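Local coordinates for oxidoreductase, FMN-binding (Shewanella oneidensis, PDB 2GQ9), which binds FMN and probably works as an NAD(P)H-dependent oxidoreductase of the Old Yellow Enzyme type, acting on CH-CH bonds, at residues T59-T64 with L101-R106; P236-N241 with W274-D279; I269-W274 with L296-R301. All coordinates share one frame; numbering follows the deposited sequence.

Contact 1. Residues T59-T64 with L101-R106; sequences TQISPT and LWHVGR. With HBA (p-hydroxybenzaldehyde), chain D.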
loop_
_atom_site.group_PDB
_atom_site.type_symbol
_atom_site.label_atom_id
_atom_site.label_comp_id
_atom_site.label_asym_id
_atom_site.label_seq_id
_atom_site.Cartn_x
_atom_site.Cartn_y
_atom_site.Cartn_z
ATOM N N THR A 59 -5.098 -3.387 -4.417
ATOM C CA THR A 59 -6.242 -4.002 -5.080
ATOM C C THR A 59 -7.213 -2.866 -5.433
ATOM O O THR A 59 -7.689 -2.144 -4.553
ATOM C CB THR A 59 -6.874 -5.101 -4.156
ATOM O OG1 THR A 59 -7.954 -5.747 -4.845
ATOM C CG2 THR A 59 -7.370 -4.506 -2.838
ATOM N N GLN A 60 -7.474 -2.688 -6.731
ATOM C CA GLN A 60 -8.336 -1.604 -7.209
ATOM C C GLN A 60 -9.762 -1.642 -6.685
ATOM O O GLN A 60 -10.400 -2.696 -6.633
ATOM C CB GLN A 60 -8.363 -1.573 -8.733
ATOM C CG GLN A 60 -8.802 -2.889 -9.360
ATOM C CD GLN A 60 -7.631 -3.748 -9.781
ATOM O OE1 GLN A 60 -6.569 -3.715 -9.162
ATOM N NE2 GLN A 60 -7.822 -4.533 -10.843
ATOM N N ILE A 61 -10.265 -0.468 -6.316
ATOM C CA ILE A 61 -11.611 -0.356 -5.762
ATOM C C ILE A 61 -12.713 -0.261 -6.805
ATOM O O ILE A 61 -13.898 -0.316 -6.467
ATOM C CB ILE A 61 -11.724 0.866 -4.832
ATOM C CG1 ILE A 61 -11.518 2.157 -5.633
ATOM C CG2 ILE A 61 -10.682 0.764 -3.717
ATOM C CD1 ILE A 61 -11.686 3.431 -4.799
ATOM N N SER A 62 -12.323 -0.121 -8.063
ATOM C CA SER A 62 -13.291 -0.013 -9.150
ATOM C C SER A 62 -12.600 -0.281 -10.480
ATOM O O SER A 62 -11.376 -0.404 -10.544
ATOM C CB SER A 62 -13.887 1.395 -9.186
ATOM O OG SER A 62 -12.911 2.330 -9.618
ATOM N N PRO A 63 -13.382 -0.362 -11.571
ATOM C CA PRO A 63 -12.773 -0.613 -12.873
ATOM C C PRO A 63 -11.816 0.500 -13.292
ATOM O O PRO A 63 -10.807 0.236 -13.940
ATOM C CB PRO A 63 -13.982 -0.713 -13.803
ATOM C CG PRO A 63 -15.032 -1.281 -12.922
ATOM C CD PRO A 63 -14.849 -0.501 -11.644
ATOM N N THR A 64 -12.123 1.739 -12.914
ATOM C CA THR A 64 -11.281 2.863 -13.308
ATOM C C THR A 64 -10.177 3.226 -12.320
ATOM O O THR A 64 -9.453 4.205 -12.525
ATOM C CB THR A 64 -12.138 4.125 -13.608
ATOM O OG1 THR A 64 -13.034 4.380 -12.515
ATOM C CG2 THR A 64 -12.940 3.920 -14.892
ATOM N N LEU A 101 -6.368 -0.848 -0.266
ATOM C CA LEU A 101 -7.356 -0.307 -1.200
ATOM C C LEU A 101 -6.657 0.686 -2.106
ATOM O O LEU A 101 -6.083 1.673 -1.647
ATOM C CB LEU A 101 -8.499 0.353 -0.438
ATOM C CG LEU A 101 -9.177 -0.568 0.575
ATOM C CD1 LEU A 101 -10.358 0.168 1.180
ATOM C CD2 LEU A 101 -9.631 -1.864 -0.098
ATOM N N TRP A 102 -6.745 0.421 -3.405
ATOM C CA TRP A 102 -6.031 1.190 -4.413
ATOM C C TRP A 102 -6.830 1.941 -5.469
ATOM O O TRP A 102 -7.829 1.439 -5.990
ATOM C CB TRP A 102 -5.115 0.195 -5.128
ATOM C CG TRP A 102 -3.929 0.710 -5.865
ATOM C CD1 TRP A 102 -3.331 1.937 -5.746
ATOM C CD2 TRP A 102 -3.094 -0.061 -6.734
ATOM N NE1 TRP A 102 -2.168 1.969 -6.485
ATOM C CE2 TRP A 102 -2.000 0.757 -7.100
ATOM C CE3 TRP A 102 -3.163 -1.367 -7.235
ATOM C CZ2 TRP A 102 -0.981 0.306 -7.942
ATOM C CZ3 TRP A 102 -2.149 -1.817 -8.071
ATOM C CH2 TRP A 102 -1.072 -0.984 -8.415
ATOM N N HIS A 103 -6.377 3.154 -5.773
ATOM C CA HIS A 103 -6.933 3.937 -6.866
ATOM C C HIS A 103 -5.714 4.672 -7.388
ATOM O O HIS A 103 -5.144 5.514 -6.688
ATOM C CB HIS A 103 -8.004 4.935 -6.446
ATOM C CG HIS A 103 -8.756 5.493 -7.615
ATOM N ND1 HIS A 103 -8.119 6.081 -8.687
ATOM C CD2 HIS A 103 -10.076 5.490 -7.918
ATOM C CE1 HIS A 103 -9.013 6.411 -9.602
ATOM N NE2 HIS A 103 -10.208 6.062 -9.161
ATOM N N VAL A 104 -5.298 4.322 -8.602
ATOM C CA VAL A 104 -4.108 4.899 -9.216
ATOM C C VAL A 104 -4.239 6.322 -9.739
ATOM O O VAL A 104 -3.235 6.944 -10.084
ATOM C CB VAL A 104 -3.615 4.025 -10.394
ATOM C CG1 VAL A 104 -3.356 2.598 -9.915
ATOM C CG2 VAL A 104 -4.646 4.032 -11.512
ATOM N N GLY A 105 -5.459 6.842 -9.795
ATOM C CA GLY A 105 -5.631 8.187 -10.307
ATOM C C GLY A 105 -5.082 8.283 -11.722
ATOM O O GLY A 105 -5.418 7.472 -12.578
ATOM N N ARG A 106 -4.202 9.251 -11.954
ATOM C CA ARG A 106 -3.629 9.479 -13.275
ATOM C C ARG A 106 -2.592 8.467 -13.743
ATOM O O ARG A 106 -2.210 8.470 -14.914
ATOM C CB ARG A 106 -2.999 10.869 -13.327
ATOM C CG ARG A 106 -1.745 10.979 -12.483
ATOM C CD ARG A 106 -1.167 12.373 -12.539
ATOM N NE ARG A 106 0.058 12.483 -11.753
ATOM C CZ ARG A 106 0.723 13.618 -11.571
ATOM N NH1 ARG A 106 0.276 14.741 -12.122
ATOM N NH2 ARG A 106 1.827 13.633 -10.834
HETATM C "C1'" HBA D . 4.451 -1.754 -8.820
HETATM O "O1'" HBA D . 5.633 -1.900 -9.058
HETATM C C1 HBA D . 4.011 -0.837 -7.757
HETATM C C2 HBA D . 2.621 -0.679 -7.476
HETATM C C3 HBA D . 2.223 0.246 -6.504
HETATM C C4 HBA D . 3.195 1.011 -5.814
HETATM C C5 HBA D . 4.590 0.860 -6.042
HETATM C C6 HBA D . 4.966 -0.082 -6.997
HETATM O O4 HBA D . 2.798 1.670 -4.703
HETATM O O HOH W 1 -8.195 6.881 -12.937
HETATM O O HOH W 2 -12.788 6.032 -10.374
#

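Contact 2. Residues P236-N241 with W274-D279; sequences PLTTLN and WDDAPD. With FMN (flavin mononucleotide), chain C; HBA (p-hydroxybenzaldehyde), chain D.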
loop_
_atom_site.group_PDB
_atom_site.type_symbol
_atom_site.label_atom_id
_atom_site.label_comp_id
_atom_site.label_asym_id
_atom_site.label_seq_id
_atom_site.Cartn_x
_atom_site.Cartn_y
_atom_site.Cartn_z
ATOM N N PRO A 236 6.002 10.584 1.940
ATOM C CA PRO A 236 6.417 11.981 2.074
ATOM C C PRO A 236 7.512 12.483 1.140
ATOM O O PRO A 236 7.355 13.526 0.498
ATOM C CB PRO A 236 6.854 12.073 3.535
ATOM C CG PRO A 236 6.063 10.997 4.206
ATOM C CD PRO A 236 6.156 9.874 3.221
ATOM N N LEU A 237 8.613 11.740 1.060
ATOM C CA LEU A 237 9.764 12.178 0.273
ATOM C C LEU A 237 10.056 11.562 -1.083
ATOM O O LEU A 237 10.825 12.131 -1.855
ATOM C CB LEU A 237 11.013 12.084 1.150
ATOM C CG LEU A 237 10.855 12.768 2.510
ATOM C CD1 LEU A 237 12.109 12.568 3.348
ATOM C CD2 LEU A 237 10.587 14.253 2.301
ATOM N N THR A 238 9.473 10.413 -1.398
ATOM C CA THR A 238 9.738 9.819 -2.700
ATOM C C THR A 238 8.928 10.573 -3.749
ATOM O O THR A 238 7.955 11.248 -3.418
ATOM C CB THR A 238 9.389 8.323 -2.709
ATOM O OG1 THR A 238 8.070 8.136 -2.190
ATOM C CG2 THR A 238 10.386 7.551 -1.847
ATOM N N THR A 239 9.326 10.456 -5.009
ATOM C CA THR A 239 8.642 11.174 -6.083
ATOM C C THR A 239 8.606 10.394 -7.395
ATOM O O THR A 239 8.132 10.902 -8.411
ATOM C CB THR A 239 9.353 12.512 -6.355
ATOM O OG1 THR A 239 10.738 12.256 -6.610
ATOM C CG2 THR A 239 9.233 13.453 -5.158
ATOM N N LEU A 240 9.099 9.162 -7.365
ATOM C CA LEU A 240 9.175 8.311 -8.550
ATOM C C LEU A 240 7.980 8.294 -9.513
ATOM O O LEU A 240 8.177 8.266 -10.731
ATOM C CB LEU A 240 9.503 6.872 -8.134
ATOM C CG LEU A 240 9.838 5.903 -9.272
ATOM C CD1 LEU A 240 11.035 6.424 -10.064
ATOM C CD2 LEU A 240 10.146 4.530 -8.696
ATOM N N ASN A 241 6.755 8.304 -8.989
ATOM C CA ASN A 241 5.576 8.272 -9.858
ATOM C C ASN A 241 5.071 9.634 -10.348
ATOM O O ASN A 241 3.977 9.739 -10.902
ATOM C CB ASN A 241 4.439 7.500 -9.178
ATOM C CG ASN A 241 4.354 6.056 -9.651
ATOM O OD1 ASN A 241 3.761 5.206 -8.990
ATOM N ND2 ASN A 241 4.936 5.779 -10.812
ATOM N N TRP A 274 11.599 1.562 -5.002
ATOM C CA TRP A 274 12.587 1.061 -5.952
ATOM C C TRP A 274 13.949 1.631 -5.579
ATOM O O TRP A 274 14.449 1.365 -4.482
ATOM C CB TRP A 274 12.198 1.447 -7.379
ATOM C CG TRP A 274 10.937 0.777 -7.802
ATOM C CD1 TRP A 274 9.718 1.362 -8.004
ATOM C CD2 TRP A 274 10.749 -0.627 -8.011
ATOM N NE1 TRP A 274 8.782 0.407 -8.325
ATOM C CE2 TRP A 274 9.389 -0.825 -8.336
ATOM C CE3 TRP A 274 11.600 -1.742 -7.953
ATOM C CZ2 TRP A 274 8.857 -2.090 -8.603
ATOM C CZ3 TRP A 274 11.070 -3.003 -8.218
ATOM C CH2 TRP A 274 9.712 -3.162 -8.540
ATOM N N ASP A 275 14.555 2.409 -6.474
ATOM C CA ASP A 275 15.852 3.007 -6.175
ATOM C C ASP A 275 15.730 4.488 -5.806
ATOM O O ASP A 275 16.716 5.225 -5.774
ATOM C CB ASP A 275 16.835 2.793 -7.339
ATOM C CG ASP A 275 16.198 2.993 -8.703
ATOM O OD1 ASP A 275 15.032 2.583 -8.894
ATOM O OD2 ASP A 275 16.879 3.541 -9.596
ATOM N N ASP A 276 14.503 4.905 -5.513
ATOM C CA ASP A 276 14.214 6.274 -5.103
ATOM C C ASP A 276 14.258 6.243 -3.576
ATOM O O ASP A 276 13.240 6.006 -2.920
ATOM C CB ASP A 276 12.815 6.678 -5.581
ATOM C CG ASP A 276 12.483 8.134 -5.285
ATOM O OD1 ASP A 276 13.246 8.790 -4.547
ATOM O OD2 ASP A 276 11.444 8.617 -5.788
ATOM N N ALA A 277 15.446 6.457 -3.015
ATOM C CA ALA A 277 15.621 6.440 -1.564
ATOM C C ALA A 277 16.156 7.773 -1.065
ATOM O O ALA A 277 17.357 7.926 -0.845
ATOM C CB ALA A 277 16.574 5.315 -1.169
ATOM N N PRO A 278 15.265 8.758 -0.874
ATOM C CA PRO A 278 15.662 10.085 -0.397
ATOM C C PRO A 278 16.057 10.049 1.072
ATOM O O PRO A 278 15.487 9.290 1.852
ATOM C CB PRO A 278 14.407 10.915 -0.628
ATOM C CG PRO A 278 13.321 9.924 -0.308
ATOM C CD PRO A 278 13.801 8.671 -1.025
ATOM N N ASP A 279 17.042 10.855 1.451
ATOM C CA ASP A 279 17.454 10.893 2.844
ATOM C C ASP A 279 16.230 11.284 3.664
ATOM O O ASP A 279 15.595 12.310 3.403
ATOM C CB ASP A 279 18.580 11.912 3.058
ATOM C CG ASP A 279 19.875 11.506 2.373
ATOM O OD1 ASP A 279 19.982 10.339 1.937
ATOM O OD2 ASP A 279 20.792 12.351 2.280
HETATM N N1 FMN C . 3.848 -0.338 -2.426
HETATM C C2 FMN C . 2.467 -0.089 -2.272
HETATM O O2 FMN C . 2.058 0.756 -1.536
HETATM N N3 FMN C . 1.558 -0.937 -3.011
HETATM C C4 FMN C . 1.896 -1.953 -3.861
HETATM O O4 FMN C . 1.053 -2.541 -4.508
HETATM C C4A FMN C . 3.344 -2.148 -4.117
HETATM N N5 FMN C . 3.781 -2.927 -5.167
HETATM C C5A FMN C . 5.115 -3.250 -5.188
HETATM C C6 FMN C . 5.577 -4.303 -6.131
HETATM C C7 FMN C . 6.943 -4.793 -6.113
HETATM C C7M FMN C . 7.326 -5.950 -7.026
HETATM C C8 FMN C . 7.900 -4.158 -5.210
HETATM C C8M FMN C . 9.366 -4.672 -5.090
HETATM C C9 FMN C . 7.459 -3.099 -4.331
HETATM C C9A FMN C . 6.120 -2.634 -4.311
HETATM N N10 FMN C . 5.575 -1.654 -3.379
HETATM C C10 FMN C . 4.248 -1.283 -3.275
HETATM C "C1'" FMN C . 6.560 -0.945 -2.475
HETATM C "C2'" FMN C . 6.825 -1.801 -1.245
HETATM O "O2'" FMN C . 5.668 -1.978 -0.420
HETATM C "C3'" FMN C . 7.962 -1.272 -0.364
HETATM O "O3'" FMN C . 7.577 -0.024 0.244
HETATM C "C4'" FMN C . 9.250 -1.065 -1.156
HETATM O "O4'" FMN C . 9.597 -2.262 -1.926
HETATM C "C5'" FMN C . 10.425 -0.657 -0.290
HETATM O "O5'" FMN C . 10.808 -1.731 0.635
HETATM P P FMN C . 12.012 -2.734 0.371
HETATM O O1P FMN C . 11.676 -3.627 -0.778
HETATM O O2P FMN C . 13.257 -1.891 0.168
HETATM O O3P FMN C . 12.101 -3.551 1.685
HETATM C "C1'" HBA D . 4.451 -1.754 -8.820
HETATM O "O1'" HBA D . 5.633 -1.900 -9.058
HETATM C C1 HBA D . 4.011 -0.837 -7.757
HETATM C C2 HBA D . 2.621 -0.679 -7.476
HETATM C C3 HBA D . 2.223 0.246 -6.504
HETATM C C4 HBA D . 3.195 1.011 -5.814
HETATM C C5 HBA D . 4.590 0.860 -6.042
HETATM C C6 HBA D . 4.966 -0.082 -6.997
HETATM O O4 HBA D . 2.798 1.670 -4.703
HETATM O O HOH W 3 12.570 11.679 -4.217
#

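Contact 3. Residues I269-W274 with L296-R301; sequences IAEVDW and LIYAGR. With FMN (flavin mononucleotide), chain C; HBA (p-hydroxybenzaldehyde), chain D; SO4 (sulfate ion), chain B.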
loop_
_atom_site.group_PDB
_atom_site.type_symbol
_atom_site.label_atom_id
_atom_site.label_comp_id
_atom_site.label_asym_id
_atom_site.label_seq_id
_atom_site.Cartn_x
_atom_site.Cartn_y
_atom_site.Cartn_z
ATOM N N ILE A 269 4.684 4.436 6.475
ATOM C CA ILE A 269 5.493 5.343 5.669
ATOM C C ILE A 269 6.358 4.571 4.677
ATOM O O ILE A 269 7.171 3.728 5.074
ATOM C CB ILE A 269 6.416 6.188 6.565
ATOM C CG1 ILE A 269 5.580 6.986 7.575
ATOM C CG2 ILE A 269 7.280 7.109 5.705
ATOM C CD1 ILE A 269 4.621 7.971 6.950
ATOM N N ALA A 270 6.173 4.856 3.389
ATOM C CA ALA A 270 6.947 4.224 2.325
ATOM C C ALA A 270 8.161 5.128 2.154
ATOM O O ALA A 270 8.073 6.202 1.555
ATOM C CB ALA A 270 6.138 4.168 1.031
ATOM N N GLU A 271 9.284 4.681 2.698
ATOM C CA GLU A 271 10.534 5.435 2.697
ATOM C C GLU A 271 11.350 5.321 1.422
ATOM O O GLU A 271 12.154 6.200 1.095
ATOM C CB GLU A 271 11.382 4.954 3.861
ATOM C CG GLU A 271 11.734 5.992 4.883
ATOM C CD GLU A 271 12.573 5.395 5.986
ATOM O OE1 GLU A 271 12.105 4.415 6.606
ATOM O OE2 GLU A 271 13.693 5.893 6.227
ATOM N N VAL A 272 11.161 4.218 0.719
ATOM C CA VAL A 272 11.883 3.978 -0.515
ATOM C C VAL A 272 10.929 3.363 -1.517
ATOM O O VAL A 272 10.059 2.569 -1.158
ATOM C CB VAL A 272 13.068 3.007 -0.284
ATOM C CG1 VAL A 272 13.741 2.663 -1.611
ATOM C CG2 VAL A 272 14.067 3.630 0.683
ATOM N N ASP A 273 11.082 3.755 -2.774
ATOM C CA ASP A 273 10.264 3.214 -3.847
ATOM C C ASP A 273 11.279 2.852 -4.920
ATOM O O ASP A 273 11.778 3.724 -5.632
ATOM C CB ASP A 273 9.271 4.265 -4.348
ATOM C CG ASP A 273 8.087 3.647 -5.073
ATOM O OD1 ASP A 273 7.609 2.579 -4.622
ATOM O OD2 ASP A 273 7.624 4.232 -6.076
ATOM N N TRP A 274 11.599 1.562 -5.002
ATOM C CA TRP A 274 12.587 1.061 -5.952
ATOM C C TRP A 274 13.949 1.631 -5.579
ATOM O O TRP A 274 14.449 1.365 -4.482
ATOM C CB TRP A 274 12.198 1.447 -7.379
ATOM C CG TRP A 274 10.937 0.777 -7.802
ATOM C CD1 TRP A 274 9.718 1.362 -8.004
ATOM C CD2 TRP A 274 10.749 -0.627 -8.011
ATOM N NE1 TRP A 274 8.782 0.407 -8.325
ATOM C CE2 TRP A 274 9.389 -0.825 -8.336
ATOM C CE3 TRP A 274 11.600 -1.742 -7.953
ATOM C CZ2 TRP A 274 8.857 -2.090 -8.603
ATOM C CZ3 TRP A 274 11.070 -3.003 -8.218
ATOM C CH2 TRP A 274 9.712 -3.162 -8.540
ATOM N N LEU A 296 3.220 3.007 14.180
ATOM C CA LEU A 296 3.951 3.586 13.053
ATOM C C LEU A 296 4.761 2.508 12.370
ATOM O O LEU A 296 5.558 1.823 13.008
ATOM C CB LEU A 296 4.895 4.685 13.536
ATOM C CG LEU A 296 4.509 6.131 13.237
ATOM C CD1 LEU A 296 5.554 7.052 13.850
ATOM C CD2 LEU A 296 4.416 6.357 11.729
ATOM N N ILE A 297 4.581 2.385 11.064
ATOM C CA ILE A 297 5.273 1.366 10.294
ATOM C C ILE A 297 6.095 2.053 9.218
ATOM O O ILE A 297 5.624 3.004 8.601
ATOM C CB ILE A 297 4.255 0.433 9.592
ATOM C CG1 ILE A 297 3.316 -0.195 10.628
ATOM C CG2 ILE A 297 4.980 -0.639 8.789
ATOM C CD1 ILE A 297 2.210 -1.045 10.007
ATOM N N TYR A 298 7.318 1.575 9.010
ATOM C CA TYR A 298 8.196 2.112 7.966
ATOM C C TYR A 298 8.676 0.966 7.095
ATOM O O TYR A 298 8.861 -0.147 7.585
ATOM C CB TYR A 298 9.442 2.762 8.562
ATOM C CG TYR A 298 9.238 4.146 9.091
ATOM C CD1 TYR A 298 9.506 5.263 8.298
ATOM C CD2 TYR A 298 8.800 4.348 10.397
ATOM C CE1 TYR A 298 9.344 6.555 8.800
ATOM C CE2 TYR A 298 8.635 5.626 10.908
ATOM C CZ TYR A 298 8.908 6.723 10.107
ATOM O OH TYR A 298 8.745 7.983 10.625
ATOM N N ALA A 299 8.878 1.240 5.805
ATOM C CA ALA A 299 9.396 0.241 4.881
ATOM C C ALA A 299 10.309 0.948 3.883
ATOM O O ALA A 299 10.046 2.093 3.495
ATOM C CB ALA A 299 8.267 -0.458 4.136
ATOM N N GLY A 300 11.373 0.270 3.479
ATOM C CA GLY A 300 12.287 0.853 2.508
ATOM C C GLY A 300 13.745 0.616 2.849
ATOM O O GLY A 300 14.310 1.294 3.705
ATOM N N ARG A 301 14.336 -0.376 2.187
ATOM C CA ARG A 301 15.731 -0.736 2.371
ATOM C C ARG A 301 16.167 -1.096 3.786
ATOM O O ARG A 301 17.324 -0.891 4.147
ATOM C CB ARG A 301 16.636 0.388 1.848
ATOM C CG ARG A 301 16.547 0.614 0.347
ATOM C CD ARG A 301 16.909 -0.646 -0.424
ATOM N NE ARG A 301 17.051 -0.400 -1.858
ATOM C CZ ARG A 301 17.054 -1.354 -2.785
ATOM N NH1 ARG A 301 16.913 -2.626 -2.431
ATOM N NH2 ARG A 301 17.200 -1.039 -4.067
HETATM N N1 FMN C . 3.848 -0.338 -2.426
HETATM C C2 FMN C . 2.467 -0.089 -2.272
HETATM O O2 FMN C . 2.058 0.756 -1.536
HETATM N N3 FMN C . 1.558 -0.937 -3.011
HETATM C C4 FMN C . 1.896 -1.953 -3.861
HETATM O O4 FMN C . 1.053 -2.541 -4.508
HETATM C C4A FMN C . 3.344 -2.148 -4.117
HETATM N N5 FMN C . 3.781 -2.927 -5.167
HETATM C C5A FMN C . 5.115 -3.250 -5.188
HETATM C C6 FMN C . 5.577 -4.303 -6.131
HETATM C C7 FMN C . 6.943 -4.793 -6.113
HETATM C C7M FMN C . 7.326 -5.950 -7.026
HETATM C C8 FMN C . 7.900 -4.158 -5.210
HETATM C C8M FMN C . 9.366 -4.672 -5.090
HETATM C C9 FMN C . 7.459 -3.099 -4.331
HETATM C C9A FMN C . 6.120 -2.634 -4.311
HETATM N N10 FMN C . 5.575 -1.654 -3.379
HETATM C C10 FMN C . 4.248 -1.283 -3.275
HETATM C "C1'" FMN C . 6.560 -0.945 -2.475
HETATM C "C2'" FMN C . 6.825 -1.801 -1.245
HETATM O "O2'" FMN C . 5.668 -1.978 -0.420
HETATM C "C3'" FMN C . 7.962 -1.272 -0.364
HETATM O "O3'" FMN C . 7.577 -0.024 0.244
HETATM C "C4'" FMN C . 9.250 -1.065 -1.156
HETATM O "O4'" FMN C . 9.597 -2.262 -1.926
HETATM C "C5'" FMN C . 10.425 -0.657 -0.290
HETATM O "O5'" FMN C . 10.808 -1.731 0.635
HETATM P P FMN C . 12.012 -2.734 0.371
HETATM O O1P FMN C . 11.676 -3.627 -0.778
HETATM O O2P FMN C . 13.257 -1.891 0.168
HETATM O O3P FMN C . 12.101 -3.551 1.685
HETATM C "C1'" HBA D . 4.451 -1.754 -8.820
HETATM O "O1'" HBA D . 5.633 -1.900 -9.058
HETATM C C1 HBA D . 4.011 -0.837 -7.757
HETATM C C2 HBA D . 2.621 -0.679 -7.476
HETATM C C3 HBA D . 2.223 0.246 -6.504
HETATM C C4 HBA D . 3.195 1.011 -5.814
HETATM C C5 HBA D . 4.590 0.860 -6.042
HETATM C C6 HBA D . 4.966 -0.082 -6.997
HETATM O O4 HBA D . 2.798 1.670 -4.703
HETATM S S SO4 B . 16.611 -4.349 -6.137
HETATM O O1 SO4 B . 17.718 -3.433 -6.469
HETATM O O2 SO4 B . 16.548 -4.533 -4.674
HETATM O O3 SO4 B . 15.331 -3.790 -6.645
HETATM O O4 SO4 B . 16.866 -5.656 -6.768
#

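Contact 1. Residues T59-T64 with L101-R106
Thr59 and Gln60 run parallel to Leu101 and Trp102, and two backbone bonds join them: Trp102 N to Thr59 O at 3.0 Å and Ile61 N to Trp102 O at 3.1 Å. Gln60 CA also leans on Trp102 O, a CA-H...O contact of 3.3 Å. Past the strand ends, Ile61 makes contact through two branches. The Ile61 and Leu101 side chains cross at about a right angle, CG2 against CB, while Ile61 CD1 meets the edge of the His103 imidazole at CD2, 4.1 Å away. That imidazole is held from both ends in its own plane, since ND1 accepts from Gly105 N and NE2 is bonded to a water shared with Thr64 OG1. A second water links Thr64 O to Gly105 O. The root of the Trp102 side chain stays beside Thr59 while the far end of the indole leads away, CG anti to the backbone N (chi1 -159°), carrying CZ2 to 3.5 Å from C3 of a p-hydroxybenzaldehyde. Val104 CG1 sits over one indole face, near its rim. These are the C-terminal ends of barrel strands 53-60 and 96-102, joined through helix 77-91; His181 stacks on Trp102, and helix 153-172 packs on Ile61 and His103.

Contact 2. Residues P236-N241 with W274-D279
Asp276 and the turn at Thr239 and Leu240 make the polar part of this contact. One carboxylate oxygen takes both backbone N-H groups: Thr239 N reaches Asp276 OD2 at 2.9 Å on its syn side, almost straight at 173°, while the bond from Leu240 N to the same oxygen is bent and weak. The trans first torsion (chi1 -176°) points the Asp276 carboxylate away from its own backbone N and across to Thr239. Its OD1 is served by a water that also donates to Leu237 O and accepts from Thr239 OG1, so direct and water-mediated bonds together should fix the rotation of the carboxylate. Both segments are loops of the TIM barrel, following strands 230-234 and 266-270 at their C-terminal ends, where the flavin sits. The apolar contacts lie on either side of Asp276 along its chain. Toward helix 248-261, Leu237 CB presses on Pro278 CG at 3.5 Å, a tight carbon pair, and Thr238 CG2 lies 3.7 Å from Pro278 CD. Toward the ligands, Leu240 CD2 comes up to the edge of the Trp274 indole, 3.3 Å from CD1. The far end of that indole meets the ligands: HBA O1' approaches CZ2 at the edge and in plane, 3.3 Å away, and the flavin methyl C8M lies 3.8 Å from CH2. Arg323, an FMN-binding residue, donates to Trp274 O.

Contact 3. Residues I269-W274 with L296-R301
Ile269 and Tyr298 lie side by side in the close-packed part of this contact, where the parallel strands 266-270 and 295-299 pair. Three backbone bonds tie them: Ile269 N gives to Ile297 O at 2.7 Å, Ala299 N to Ile269 O, and Glu271 N to Ala299 O at 2.8 Å. The Ile269 side chain points the same way as that of Tyr298, its CB 3.7 Å from CD1 and its CG1 over one face of the ring near the rim. The carboxylate of Glu271 stands steeply to that ring, 79° between the planes, with OE1 3.2 Å from Tyr298 CD1. The acid is held beyond the segments, OE1 by the hydroxyl of Tyr302 and OE2 in a salt bridge to Lys285, whose amine also makes a cation-pi contact with Tyr298. Where the strands end, Gly300, with no side chain, lets the chains close in: Val272 CB rests 3.6 Å from its CA. The backbone N of Val272 is buried without a partner in the model.

The outer end is looser. Val272 meets Arg301 chiefly at the aliphatic CG, and the bend at chi2 (-59°) carries the guanidinium out toward the sulfate on the exposed side. There NH1 donates to a sulfate oxygen, O2, at 3.0 Å, and the bond from NH2 to O1 is long and weak. Arg323 shares this sulfate, probably from the crystallisation liquor, which would offset the closeness of the two positive groups. Arg301 N, by contrast, grips O2P of the FMN phosphate at 2.7 Å. Strand, helix 282-291 and strand form a beta-alpha-beta unit of the TIM barrel, and the turn at Gly300 and Arg301 supplies part of the phosphate site at its C-terminal mouth, as is usual for FMN-binding barrels.

In the fold
All three contacts gather round the same barrel mouth. Contacts 2 and 3 are neighbours, with centres about 9 Å apart, and share Trp274; they also pack directly, Ala277 CB lying 3.5 Å from Val272 CG2 and Pro278 CD 3.6 Å from Glu271 O. Contact 1 sits across the chain's centre from contact 3, about 21 Å between their centres, and is as far from contact 2. What joins them is the p-hydroxybenzaldehyde beside the flavin, met by a tryptophan of contact 1 and by the one that contacts 2 and 3 share. His181 and Asn184 also hydrogen-bond this ligand, while contact 3, which meets it through Trp274, extends to the phosphate end of the FMN.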